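Chymotrypsin (PDB 2EA3) probably cleaves peptide bonds within proteins as a secreted serine endopeptidase of the chymotrypsin-like S1 family, this chain being its mature protease domain. Local coordinates at residues V94-S99 / T128-E133; S99-H104 / P134-G139. One frame throughout, in Å; residues are numbered along the deposited sequence.

Contact 1: residues V94-S99 / T128-E133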
ATOM      1  N   VAL A  94      -7.293 -12.214   2.115  1.00 11.82           N
ATOM      2  CA  VAL A  94      -6.673 -10.913   2.332  1.00 10.28           C
ATOM      3  C   VAL A  94      -7.683  -9.823   1.993  1.00 10.23           C
ATOM      4  O   VAL A  94      -8.599 -10.026   1.164  1.00  9.16           O
ATOM      5  CB  VAL A  94      -5.412 -10.736   1.475  1.00 10.71           C
ATOM      6  CG1 VAL A  94      -4.277 -11.611   2.006  1.00 10.35           C
ATOM      7  CG2 VAL A  94      -5.718 -11.031  -0.019  1.00  9.77           C
ATOM      8  N   CYS A  95      -7.523  -8.680   2.642  1.00 10.00           N
ATOM      9  CA  CYS A  95      -8.406  -7.538   2.368  1.00 10.12           C
ATOM     10  C   CYS A  95      -7.538  -6.337   2.108  1.00  9.67           C
ATOM     11  O   CYS A  95      -6.491  -6.161   2.755  1.00  9.95           O
ATOM     12  CB  CYS A  95      -9.309  -7.226   3.549  1.00 10.05           C
ATOM     13  SG  CYS A  95     -10.507  -8.510   3.892  1.00 12.28           S
ATOM     14  N   ARG A  96      -8.008  -5.510   1.182  1.00  8.42           N
ATOM     15  CA  ARG A  96      -7.319  -4.323   0.747  1.00  9.09           C
ATOM     16  C   ARG A  96      -8.134  -3.096   1.174  1.00  8.66           C
ATOM     17  O   ARG A  96      -9.352  -3.124   1.118  1.00 10.53           O
ATOM     18  CB  ARG A  96      -7.208  -4.353  -0.790  1.00  7.99           C
ATOM     19  CG  ARG A  96      -6.487  -3.100  -1.349  1.00  9.11           C
ATOM     20  CD  ARG A  96      -6.692  -2.914  -2.865  1.00  9.77           C
ATOM     21  NE  ARG A  96      -8.095  -3.032  -3.289  1.00 10.84           N
ATOM     22  CZ  ARG A  96      -9.053  -2.147  -3.004  1.00 11.39           C
ATOM     23  NH1 ARG A  96      -8.778  -1.057  -2.292  1.00 12.03           N
ATOM     24  NH2 ARG A  96     -10.301  -2.355  -3.432  1.00 10.15           N
ATOM     25  N   SER A  97      -7.450  -2.042   1.613  1.00  8.75           N
ATOM     26  CA  SER A  97      -8.086  -0.772   1.903  1.00  8.95           C
ATOM     27  C   SER A  97      -7.493   0.264   0.952  1.00  8.06           C
ATOM     28  O   SER A  97      -6.284   0.404   0.855  1.00  8.28           O
ATOM     29  CB  SER A  97      -7.788  -0.381   3.348  1.00  9.61           C
ATOM     30  OG  SER A  97      -8.435   0.824   3.705  1.00  8.85           O
ATOM     31  N   GLY A  98      -8.349   0.987   0.244  1.00  8.95           N
ATOM     32  CA  GLY A  98      -7.896   1.999  -0.684  1.00  8.17           C
ATOM     33  C   GLY A  98      -8.930   3.103  -0.785  1.00  9.29           C
ATOM     34  O   GLY A  98     -10.113   2.905  -0.488  1.00  8.66           O
ATOM     35  N   SER A  99      -8.479   4.272  -1.197  1.00  9.44           N
ATOM     36  CA  SER A  99      -9.313   5.475  -1.110  1.00 10.77           C
ATOM     37  C   SER A  99     -10.357   5.624  -2.231  1.00 10.78           C
ATOM     38  O   SER A  99     -11.191   6.524  -2.174  1.00 11.34           O
ATOM     39  CB  SER A  99      -8.404   6.696  -1.097  1.00 11.54           C
ATOM     40  OG  SER A  99      -7.742   6.805  -2.339  1.00 12.98           O
ATOM     41  N   THR A 128      -3.440 -11.531  -6.465  1.00 11.34           N
ATOM     42  CA  THR A 128      -4.704 -11.794  -5.736  1.00 11.01           C
ATOM     43  C   THR A 128      -5.945 -11.648  -6.600  1.00 11.15           C
ATOM     44  O   THR A 128      -5.881 -11.085  -7.694  1.00 12.15           O
ATOM     45  CB  THR A 128      -4.923 -10.820  -4.558  1.00 11.12           C
ATOM     46  OG1 THR A 128      -5.376  -9.547  -5.065  1.00 10.70           O
ATOM     47  CG2 THR A 128      -3.622 -10.652  -3.713  1.00  9.86           C
ATOM     48  N   THR A 129      -7.084 -12.078  -6.052  1.00 10.96           N
ATOM     49  CA  THR A 129      -8.395 -11.906  -6.701  1.00 11.10           C
ATOM     50  C   THR A 129      -9.095 -10.666  -6.142  1.00 10.92           C
ATOM     51  O   THR A 129     -10.301 -10.478  -6.346  1.00  9.95           O
ATOM     52  CB  THR A 129      -9.309 -13.113  -6.418  1.00 10.89           C
ATOM     53  OG1 THR A 129      -9.437 -13.267  -5.007  1.00 11.97           O
ATOM     54  CG2 THR A 129      -8.725 -14.386  -6.996  1.00 12.41           C
ATOM     55  N   VAL A 130      -8.363  -9.841  -5.384  1.00 10.81           N
ATOM     56  CA  VAL A 130      -8.957  -8.621  -4.836  1.00 11.38           C
ATOM     57  C   VAL A 130      -9.091  -7.633  -6.003  1.00 11.78           C
ATOM     58  O   VAL A 130      -8.229  -7.590  -6.846  1.00 12.99           O
ATOM     59  CB  VAL A 130      -8.045  -7.995  -3.752  1.00 11.72           C
ATOM     60  CG1 VAL A 130      -8.646  -6.698  -3.205  1.00 12.65           C
ATOM     61  CG2 VAL A 130      -7.750  -8.991  -2.613  1.00 13.46           C
ATOM     62  N   CYS A 131     -10.163  -6.838  -6.044  1.00 11.52           N
ATOM     63  CA  CYS A 131     -10.308  -5.836  -7.100  1.00 11.80           C
ATOM     64  C   CYS A 131      -9.634  -4.551  -6.631  1.00 12.03           C
ATOM     65  O   CYS A 131      -9.453  -4.353  -5.439  1.00 11.44           O
ATOM     66  CB  CYS A 131     -11.792  -5.564  -7.366  1.00 11.94           C
ATOM     67  SG  CYS A 131     -12.722  -4.869  -5.946  1.00 13.49           S
ATOM     68  N   ALA A 132      -9.279  -3.680  -7.562  1.00 12.39           N
ATOM     69  CA  ALA A 132      -8.784  -2.360  -7.190  1.00 12.27           C
ATOM     70  C   ALA A 132      -9.029  -1.437  -8.355  1.00 13.34           C
ATOM     71  O   ALA A 132      -9.227  -1.891  -9.488  1.00 13.42           O
ATOM     72  CB  ALA A 132      -7.299  -2.407  -6.870  1.00 13.05           C
ATOM     73  N   GLU A 133      -9.046  -0.145  -8.065  1.00 13.41           N
ATOM     74  CA  GLU A 133      -9.196   0.843  -9.116  1.00 15.06           C
ATOM     75  C   GLU A 133      -8.086   1.858  -8.925  1.00 15.63           C
ATOM     76  O   GLU A 133      -7.406   1.819  -7.916  1.00 15.03           O
ATOM     77  CB  GLU A 133     -10.619   1.436  -9.099  1.00 14.29           C
ATOM     78  CG  GLU A 133     -11.631   0.384  -9.626  1.00 15.82           C
ATOM     79  CD  GLU A 133     -13.081   0.797  -9.541  1.00 17.71           C
ATOM     80  OE1 GLU A 133     -13.349   2.010  -9.579  1.00 21.45           O
ATOM     81  OE2 GLU A 133     -13.963  -0.097  -9.436  1.00 17.92           O
TER

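Contact 2: residues S99-H104 / P134-G139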
ATOM      1  N   SER A  99      -8.479   4.272  -1.197  1.00  9.44           N
ATOM      2  CA  SER A  99      -9.313   5.475  -1.110  1.00 10.77           C
ATOM      3  C   SER A  99     -10.357   5.624  -2.231  1.00 10.78           C
ATOM      4  O   SER A  99     -11.191   6.524  -2.174  1.00 11.34           O
ATOM      5  CB  SER A  99      -8.404   6.696  -1.097  1.00 11.54           C
ATOM      6  OG  SER A  99      -7.742   6.805  -2.339  1.00 12.98           O
ATOM      7  N   THR A 100     -10.309   4.785  -3.262  1.00 10.17           N
ATOM      8  CA  THR A 100     -11.292   4.881  -4.345  1.00 11.81           C
ATOM      9  C   THR A 100     -12.435   3.904  -4.183  1.00 11.37           C
ATOM     10  O   THR A 100     -13.589   4.238  -4.435  1.00 11.84           O
ATOM     11  CB  THR A 100     -10.631   4.677  -5.724  1.00 11.74           C
ATOM     12  OG1 THR A 100      -9.629   5.684  -5.862  1.00 14.16           O
ATOM     13  CG2 THR A 100     -11.658   4.787  -6.878  1.00 13.47           C
ATOM     14  N   THR A 101     -12.109   2.685  -3.778  1.00 11.05           N
ATOM     15  CA  THR A 101     -13.131   1.648  -3.684  1.00 10.90           C
ATOM     16  C   THR A 101     -13.403   1.183  -2.251  1.00 10.81           C
ATOM     17  O   THR A 101     -14.341   0.423  -2.023  1.00 10.87           O
ATOM     18  CB  THR A 101     -12.778   0.461  -4.586  1.00 10.42           C
ATOM     19  OG1 THR A 101     -11.517  -0.079  -4.182  1.00 11.04           O
ATOM     20  CG2 THR A 101     -12.711   0.909  -6.026  1.00 11.11           C
ATOM     21  N   GLY A 102     -12.594   1.634  -1.292  1.00 10.18           N
ATOM     22  CA  GLY A 102     -12.765   1.215   0.092  1.00 10.97           C
ATOM     23  C   GLY A 102     -12.164  -0.153   0.399  1.00 11.07           C
ATOM     24  O   GLY A 102     -11.052  -0.457   0.001  1.00 11.29           O
ATOM     25  N   TRP A 103     -12.938  -0.982   1.081  1.00 10.44           N
ATOM     26  CA  TRP A 103     -12.462  -2.250   1.647  1.00 10.53           C
ATOM     27  C   TRP A 103     -13.014  -3.385   0.812  1.00 10.35           C
ATOM     28  O   TRP A 103     -14.237  -3.537   0.692  1.00 10.44           O
ATOM     29  CB  TRP A 103     -12.984  -2.353   3.069  1.00 11.36           C
ATOM     30  CG  TRP A 103     -12.655  -3.580   3.833  1.00 13.23           C
ATOM     31  CD1 TRP A 103     -13.415  -4.700   3.943  1.00 13.70           C
ATOM     32  CD2 TRP A 103     -11.491  -3.789   4.641  1.00 12.09           C
ATOM     33  NE1 TRP A 103     -12.785  -5.613   4.772  1.00 14.02           N
ATOM     34  CE2 TRP A 103     -11.610  -5.072   5.220  1.00 11.48           C
ATOM     35  CE3 TRP A 103     -10.371  -3.005   4.950  1.00 14.37           C
ATOM     36  CZ2 TRP A 103     -10.648  -5.599   6.091  1.00 12.58           C
ATOM     37  CZ3 TRP A 103      -9.396  -3.528   5.810  1.00 12.61           C
ATOM     38  CH2 TRP A 103      -9.547  -4.825   6.368  1.00 13.23           C
ATOM     39  N   HIS A 104     -12.113  -4.163   0.216  1.00  9.96           N
ATOM     40  CA  HIS A 104     -12.484  -5.300  -0.633  1.00 10.09           C
ATOM     41  C   HIS A 104     -11.531  -6.435  -0.377  1.00 10.80           C
ATOM     42  O   HIS A 104     -10.344  -6.209  -0.123  1.00 10.90           O
ATOM     43  CB  HIS A 104     -12.413  -4.911  -2.102  1.00 10.50           C
ATOM     44  CG  HIS A 104     -13.482  -3.949  -2.489  1.00 11.63           C
ATOM     45  ND1 HIS A 104     -14.713  -4.366  -2.940  1.00 14.53           N
ATOM     46  CD2 HIS A 104     -13.552  -2.602  -2.379  1.00 13.08           C
ATOM     47  CE1 HIS A 104     -15.476  -3.310  -3.165  1.00 13.43           C
ATOM     48  NE2 HIS A 104     -14.803  -2.227  -2.818  1.00 15.04           N
ATOM     49  N   PRO A 134      -7.835   2.698  -9.938  1.00 17.52           N
ATOM     50  CA  PRO A 134      -6.846   3.740  -9.725  1.00 18.54           C
ATOM     51  C   PRO A 134      -7.302   4.669  -8.593  1.00 17.75           C
ATOM     52  O   PRO A 134      -8.508   5.071  -8.501  1.00 20.16           O
ATOM     53  CB  PRO A 134      -6.816   4.465 -11.081  1.00 18.75           C
ATOM     54  CG  PRO A 134      -7.314   3.405 -12.080  1.00 18.97           C
ATOM     55  CD  PRO A 134      -8.407   2.751 -11.298  1.00 17.37           C
ATOM     56  N   GLY A 135      -6.346   5.000  -7.748  1.00 15.92           N
ATOM     57  CA  GLY A 135      -6.594   5.706  -6.511  1.00 12.63           C
ATOM     58  C   GLY A 135      -6.309   4.768  -5.361  1.00 11.51           C
ATOM     59  O   GLY A 135      -5.841   5.207  -4.323  1.00 11.05           O
ATOM     60  N   ASP A 136      -6.602   3.474  -5.548  1.00 10.12           N
ATOM     61  CA  ASP A 136      -6.326   2.468  -4.507  1.00  9.07           C
ATOM     62  C   ASP A 136      -4.840   2.115  -4.403  1.00  8.73           C
ATOM     63  O   ASP A 136      -4.413   1.504  -3.414  1.00  8.59           O
ATOM     64  CB  ASP A 136      -7.098   1.175  -4.788  1.00  8.98           C
ATOM     65  CG  ASP A 136      -8.608   1.346  -4.668  1.00  9.36           C
ATOM     66  OD1 ASP A 136      -9.316   0.575  -5.353  1.00 11.09           O
ATOM     67  OD2 ASP A 136      -9.078   2.203  -3.877  1.00 10.00           O
ATOM     68  N   SER A 137      -4.064   2.432  -5.438  1.00  8.27           N
ATOM     69  CA  SER A 137      -2.617   2.124  -5.445  1.00  8.99           C
ATOM     70  C   SER A 137      -1.924   2.589  -4.168  1.00  8.64           C
ATOM     71  O   SER A 137      -2.209   3.691  -3.688  1.00  9.29           O
ATOM     72  CB  SER A 137      -1.961   2.885  -6.616  1.00 10.61           C
ATOM     73  OG  SER A 137      -2.219   2.225  -7.822  1.00 14.23           O
ATOM     74  N   GLY A 138      -0.998   1.789  -3.641  1.00  8.58           N
ATOM     75  CA  GLY A 138      -0.227   2.186  -2.473  1.00  8.43           C
ATOM     76  C   GLY A 138      -0.908   1.755  -1.198  1.00  8.76           C
ATOM     77  O   GLY A 138      -0.284   1.756  -0.147  1.00  9.22           O
ATOM     78  N   GLY A 139      -2.192   1.402  -1.296  1.00  8.21           N
ATOM     79  CA  GLY A 139      -3.005   1.062  -0.128  1.00  8.99           C
ATOM     80  C   GLY A 139      -2.653  -0.263   0.519  1.00  9.71           C
ATOM     81  O   GLY A 139      -1.873  -1.032  -0.010  1.00  9.74           O
TER

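Contact 1: residues V94-S99 / T128-E133
Arg96 reaches from strand 93-98 to the backbone of the loop that follows strand 125-128 and holds the carbonyl oxygen of Cys131 from the side, through NE and NH2 together. The two bonds differ in approach. Arg96 NE lies 2.9 Å from Cys131 O and in the plane of its carbonyl, whereas Arg96 NH2, 3.0 Å from Cys131 O, stands 37° out of that carbonyl plane; both bonds are clearly bent. The long chain runs out with CG anti to the backbone N and then bends at chi3 (48°), which swings the guanidinium round so that NE and NH2 face Cys131 O.

The aliphatic root of the arginine is packed as well. Val130 sends its two methyls to different partners: CG1 rests 3.7 Å from Arg96 CB, and CG2 meets Val94 CG2 at 3.9 Å, the two valine side chains crossing at about a right angle. Ala132 brings its CB to 3.7 Å from Arg96 NE, obliquely to the guanidinium. At the end of strand 125-128, Thr128 OG1 accepts from Val130 N (3.0 Å), an ST turn that probably helps to turn the valine toward the strand; the same hydroxyl is also bonded to Thr164 O.

Cys131 is tied to Cys158 by a disulfide, and Val94 also packs on Leu141 and Ala143. A strand of the second six-stranded antiparallel barrel is thus joined to the loop leading toward the putative catalytic serine, within the two-barrel fold of chymotrypsin-like proteases.

Contact 2: residues S99-H104 / P134-G139
Asp136 carries its CG beside the backbone N and anti to the carbonyl carbon (chi1 -66°), and Thr101 holds OG1 between its backbone N and carbonyl carbon (chi1 60°); these torsions place Thr101 OG1 2.6 Å from Asp136 OD1. The hydroxyl donates from the syn side, 29° out of the carboxylate plane, and the two side chains cross at about a right angle. The other oxygen takes two backbone amides. Thr100 N lies 2.9 Å from Asp136 OD2, nearly in line with its carboxylate bond, and Thr101 N lies 3.1 Å from Asp136 OD2, on its syn lone pair.

Replacing Asp136 by an alanine would probably leave the amides of Thr100 and Thr101 and the Thr101 hydroxyl without their acceptor, freeing this bend to shift against the 134-139 loop. Beside it, Thr100 OG1 donates to Pro134 O (2.9 Å) and lies 3.1 Å from Gly135 CA, where a side chain would collide with it.

Gly135 to Gly139 spell the Gly-Asp-Ser-Gly-Gly sequence that surrounds the nucleophilic serine in this family. Asp136 also opens a type II turn closed by Gly139 N on its own carbonyl, and within that turn Ser137 OG is bonded to His32 NE2, consistent with a catalytic serine and histidine. The 99-101 bend links strands 93-98 and 102-110, and the turn it holds leads into strand 140-143 of the same barrel.

In the fold
Contacts 1 and 2 lie side by side, their centres about 7 Å apart, on the same side of the chain's centre and in the second of the two barrels. Their segments alternate along the chain: 94-99 and 99-104 run on through the shared Ser99, and 128-133 and 134-139 follow as one continuous loop. Strands 93-98 and 102-110 are neighbours, paired by a probable hydrogen bond from Arg96 N to His104 O; strand 93-98 meets the first half of this loop, and the 99-101 bend the second. Arg96 and Asp136 bridge the contacts through a long, weak ion pair. The two contacts together probably help to hold the loop that carries Ser137, the probable nucleophile, against the barrel.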